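Local coordinates for protein TRAP dicarboxylate transporter-DctP subunit (Marinobacter aquaeolei, PDB 4PFI) that probably captures an organic acid, perhaps a dicarboxylate, in the periplasm and delivers it to a TRAP-type membrane transporter, at residues A[150-155]-A[254-259]. Sequence-based numbering, arbitrary orientation.
Sequences QLLGFV and DWFAGL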
ATOM      1  N   GLN A 150       7.439 -11.032 -11.872  1.00 37.01           N
ATOM      2  CA  GLN A 150       7.287 -12.140 -10.943  1.00 40.77           C
ATOM      3  C   GLN A 150       6.828 -11.602  -9.578  1.00 38.77           C
ATOM      4  O   GLN A 150       7.580 -10.908  -8.903  1.00 35.24           O
ATOM      5  CB  GLN A 150       8.600 -12.923 -10.808  1.00 38.66           C
ATOM      6  CG  GLN A 150       8.510 -14.101  -9.860  1.00 43.18           C
ATOM      7  CD  GLN A 150       7.530 -15.167 -10.332  1.00 47.84           C
ATOM      8  OE1 GLN A 150       7.725 -15.777 -11.382  1.00 49.50           O
ATOM      9  NE2 GLN A 150       6.473 -15.398  -9.552  1.00 48.09           N
ATOM     10  N   LEU A 151       5.589 -11.919  -9.194  1.00 36.98           N
ATOM     11  CA  LEU A 151       5.054 -11.548  -7.874  1.00 35.23           C
ATOM     12  C   LEU A 151       5.617 -12.486  -6.817  1.00 38.27           C
ATOM     13  O   LEU A 151       5.510 -13.695  -6.956  1.00 42.01           O
ATOM     14  CB  LEU A 151       3.522 -11.626  -7.858  1.00 31.98           C
ATOM     15  CG  LEU A 151       2.885 -11.489  -6.468  1.00 33.10           C
ATOM     16  CD1 LEU A 151       2.971 -10.052  -5.956  1.00 29.53           C
ATOM     17  CD2 LEU A 151       1.445 -11.989  -6.454  1.00 33.35           C
ATOM     18  N   LEU A 152       6.215 -11.924  -5.765  1.00 36.10           N
ATOM     19  CA  LEU A 152       6.810 -12.719  -4.689  1.00 29.98           C
ATOM     20  C   LEU A 152       5.984 -12.654  -3.405  1.00 33.33           C
ATOM     21  O   LEU A 152       6.083 -13.535  -2.556  1.00 33.61           O
ATOM     22  CB  LEU A 152       8.239 -12.249  -4.405  1.00 29.79           C
ATOM     23  CG  LEU A 152       9.195 -12.320  -5.605  1.00 34.76           C
ATOM     24  CD1 LEU A 152      10.598 -11.826  -5.236  1.00 32.27           C
ATOM     25  CD2 LEU A 152       9.247 -13.745  -6.164  1.00 32.38           C
ATOM     26  N   GLY A 153       5.184 -11.603  -3.244  1.00 33.50           N
ATOM     27  CA  GLY A 153       4.409 -11.448  -2.027  1.00 28.70           C
ATOM     28  C   GLY A 153       3.864 -10.053  -1.793  1.00 30.66           C
ATOM     29  O   GLY A 153       4.103  -9.123  -2.568  1.00 31.26           O
ATOM     30  N   PHE A 154       3.126  -9.921  -0.697  1.00 27.77           N
ATOM     31  CA  PHE A 154       2.532  -8.657  -0.306  1.00 24.11           C
ATOM     32  C   PHE A 154       3.070  -8.205   1.054  1.00 25.46           C
ATOM     33  O   PHE A 154       3.333  -9.032   1.926  1.00 26.27           O
ATOM     34  CB  PHE A 154       1.003  -8.802  -0.276  1.00 26.55           C
ATOM     35  CG  PHE A 154       0.402  -9.121  -1.630  1.00 28.00           C
ATOM     36  CD1 PHE A 154       0.547  -8.242  -2.687  1.00 25.41           C
ATOM     37  CD2 PHE A 154      -0.271 -10.328  -1.857  1.00 28.42           C
ATOM     38  CE1 PHE A 154       0.018  -8.542  -3.931  1.00 27.20           C
ATOM     39  CE2 PHE A 154      -0.806 -10.626  -3.114  1.00 28.33           C
ATOM     40  CZ  PHE A 154      -0.663  -9.739  -4.146  1.00 26.28           C
ATOM     41  N   VAL A 155       3.238  -6.895   1.223  1.00 23.29           N
ATOM     42  CA  VAL A 155       3.688  -6.315   2.481  1.00 25.72           C
ATOM     43  C   VAL A 155       2.795  -5.156   2.967  1.00 24.40           C
ATOM     44  O   VAL A 155       2.526  -4.225   2.216  1.00 23.38           O
ATOM     45  CB  VAL A 155       5.119  -5.793   2.341  1.00 25.75           C
ATOM     46  CG1 VAL A 155       5.600  -5.242   3.669  1.00 23.27           C
ATOM     47  CG2 VAL A 155       6.042  -6.917   1.826  1.00 27.52           C
ATOM     48  N   ASP A 254      12.636 -13.250 -15.673  1.00 63.06           N
ATOM     49  CA  ASP A 254      13.627 -14.202 -16.166  1.00 66.40           C
ATOM     50  C   ASP A 254      14.744 -14.408 -15.153  1.00 63.77           C
ATOM     51  O   ASP A 254      15.232 -15.522 -14.979  1.00 60.78           O
ATOM     52  CB  ASP A 254      14.207 -13.726 -17.499  1.00 68.51           C
ATOM     53  CG  ASP A 254      13.181 -13.750 -18.631  1.00 69.77           C
ATOM     54  OD1 ASP A 254      12.400 -14.725 -18.715  1.00 66.00           O
ATOM     55  OD2 ASP A 254      13.158 -12.792 -19.437  1.00 71.88           O
ATOM     56  N   TRP A 255      15.140 -13.332 -14.480  1.00 61.70           N
ATOM     57  CA  TRP A 255      16.134 -13.429 -13.422  1.00 58.81           C
ATOM     58  C   TRP A 255      15.658 -14.407 -12.354  1.00 56.21           C
ATOM     59  O   TRP A 255      16.413 -15.260 -11.890  1.00 56.16           O
ATOM     60  CB  TRP A 255      16.379 -12.059 -12.809  1.00 58.02           C
ATOM     61  CG  TRP A 255      17.196 -12.110 -11.550  1.00 60.22           C
ATOM     62  CD1 TRP A 255      18.555 -12.212 -11.452  1.00 59.35           C
ATOM     63  CD2 TRP A 255      16.701 -12.058 -10.205  1.00 58.44           C
ATOM     64  NE1 TRP A 255      18.935 -12.230 -10.135  1.00 59.19           N
ATOM     65  CE2 TRP A 255      17.817 -12.135  -9.347  1.00 58.20           C
ATOM     66  CE3 TRP A 255      15.424 -11.959  -9.645  1.00 53.44           C
ATOM     67  CZ2 TRP A 255      17.695 -12.113  -7.959  1.00 54.69           C
ATOM     68  CZ3 TRP A 255      15.305 -11.938  -8.265  1.00 50.65           C
ATOM     69  CH2 TRP A 255      16.433 -12.017  -7.439  1.00 52.33           C
ATOM     70  N   PHE A 256      14.393 -14.285 -11.976  1.00 54.96           N
ATOM     71  CA  PHE A 256      13.814 -15.186 -10.994  1.00 53.71           C
ATOM     72  C   PHE A 256      13.901 -16.631 -11.479  1.00 56.45           C
ATOM     73  O   PHE A 256      14.369 -17.517 -10.766  1.00 59.33           O
ATOM     74  CB  PHE A 256      12.356 -14.827 -10.731  1.00 45.75           C
ATOM     75  CG  PHE A 256      11.714 -15.661  -9.667  1.00 43.43           C
ATOM     76  CD1 PHE A 256      12.099 -15.535  -8.345  1.00 45.08           C
ATOM     77  CD2 PHE A 256      10.728 -16.571  -9.983  1.00 47.19           C
ATOM     78  CE1 PHE A 256      11.507 -16.304  -7.357  1.00 46.22           C
ATOM     79  CE2 PHE A 256      10.134 -17.349  -8.998  1.00 47.29           C
ATOM     80  CZ  PHE A 256      10.521 -17.213  -7.687  1.00 45.71           C
ATOM     81  N   ALA A 257      13.423 -16.856 -12.698  1.00 54.83           N
ATOM     82  CA  ALA A 257      13.364 -18.187 -13.277  1.00 55.34           C
ATOM     83  C   ALA A 257      14.770 -18.742 -13.507  1.00 59.24           C
ATOM     84  O   ALA A 257      14.984 -19.945 -13.427  1.00 57.77           O
ATOM     85  CB  ALA A 257      12.582 -18.150 -14.583  1.00 53.84           C
ATOM     86  N   GLY A 258      15.718 -17.848 -13.783  1.00 61.98           N
ATOM     87  CA  GLY A 258      17.113 -18.206 -13.981  1.00 65.17           C
ATOM     88  C   GLY A 258      17.895 -18.089 -12.687  1.00 67.14           C
ATOM     89  O   GLY A 258      18.851 -17.315 -12.584  1.00 67.95           O
ATOM     90  N   LEU A 259      17.449 -18.849 -11.693  1.00 66.29           N
ATOM     91  CA  LEU A 259      18.052 -18.862 -10.369  1.00 64.39           C
ATOM     92  C   LEU A 259      18.148 -20.298  -9.891  1.00 65.79           C
ATOM     93  O   LEU A 259      17.227 -21.083 -10.106  1.00 65.49           O
ATOM     94  CB  LEU A 259      17.200 -18.073  -9.361  1.00 59.37           C
ATOM     95  CG  LEU A 259      17.534 -16.611  -9.063  1.00 57.44           C
ATOM     96  CD1 LEU A 259      16.686 -16.139  -7.894  1.00 58.90           C
ATOM     97  CD2 LEU A 259      19.007 -16.410  -8.755  1.00 56.98           C
TER
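Gln-150 and Phe-256 each hold CG anti to the backbone N, and both CB atoms point toward the partner segment. The glutamine chain then bends at chi2 (64°), which lays its methylene and amide against the phenyl ring. CG of Gln-150 sits over one face of Phe-256, 3.7 Å from the ring centroid. This is a CH-pi contact displaced toward the rim, with CG 3.3 Å from CD2 of Phe-256. The amide carbon continues past the rim on the same side of the ring, CD of Gln-150 lying 3.5 Å from CD2 of Phe-256. Amide and ring planes are 38° apart, so the two groups are tilted rather than stacked. The amide is tied back to its own strand: NE2 of Gln-150 donates to O of Leu-151 at 3.3 Å. That bond is nearly straight (165°), but the donor stands above the carbonyl plane. Leu-152, two residues along, adds a methyl, with CD2 3.6 Å from CE1 of Phe-256. These two side chains run past each other in opposite directions. No hydrogen bond crosses the contact.

The pairing belongs to the family 7 solute-binding fold of TRAP transporters. Strand 149-164 runs antiparallel to strand 244-252. The short helix 253-257 follows strand 244-252 directly and sets Phe-256 against Gln-150 and Leu-152 of the paired strand. Helix 263-296 also packs on this aromatic through Leu-267 and Glu-268, and Arg-264 makes a cation-pi contact with it. Shortening Gln-150 to an alanine is likely to leave this part of the ring face without its methylene cover and O of Leu-151 without its side-chain donor. After Phe-256 the helical backbone soon breaks, at Gly-258, whose N still bonds to O of Asp-254 at 2.7 Å.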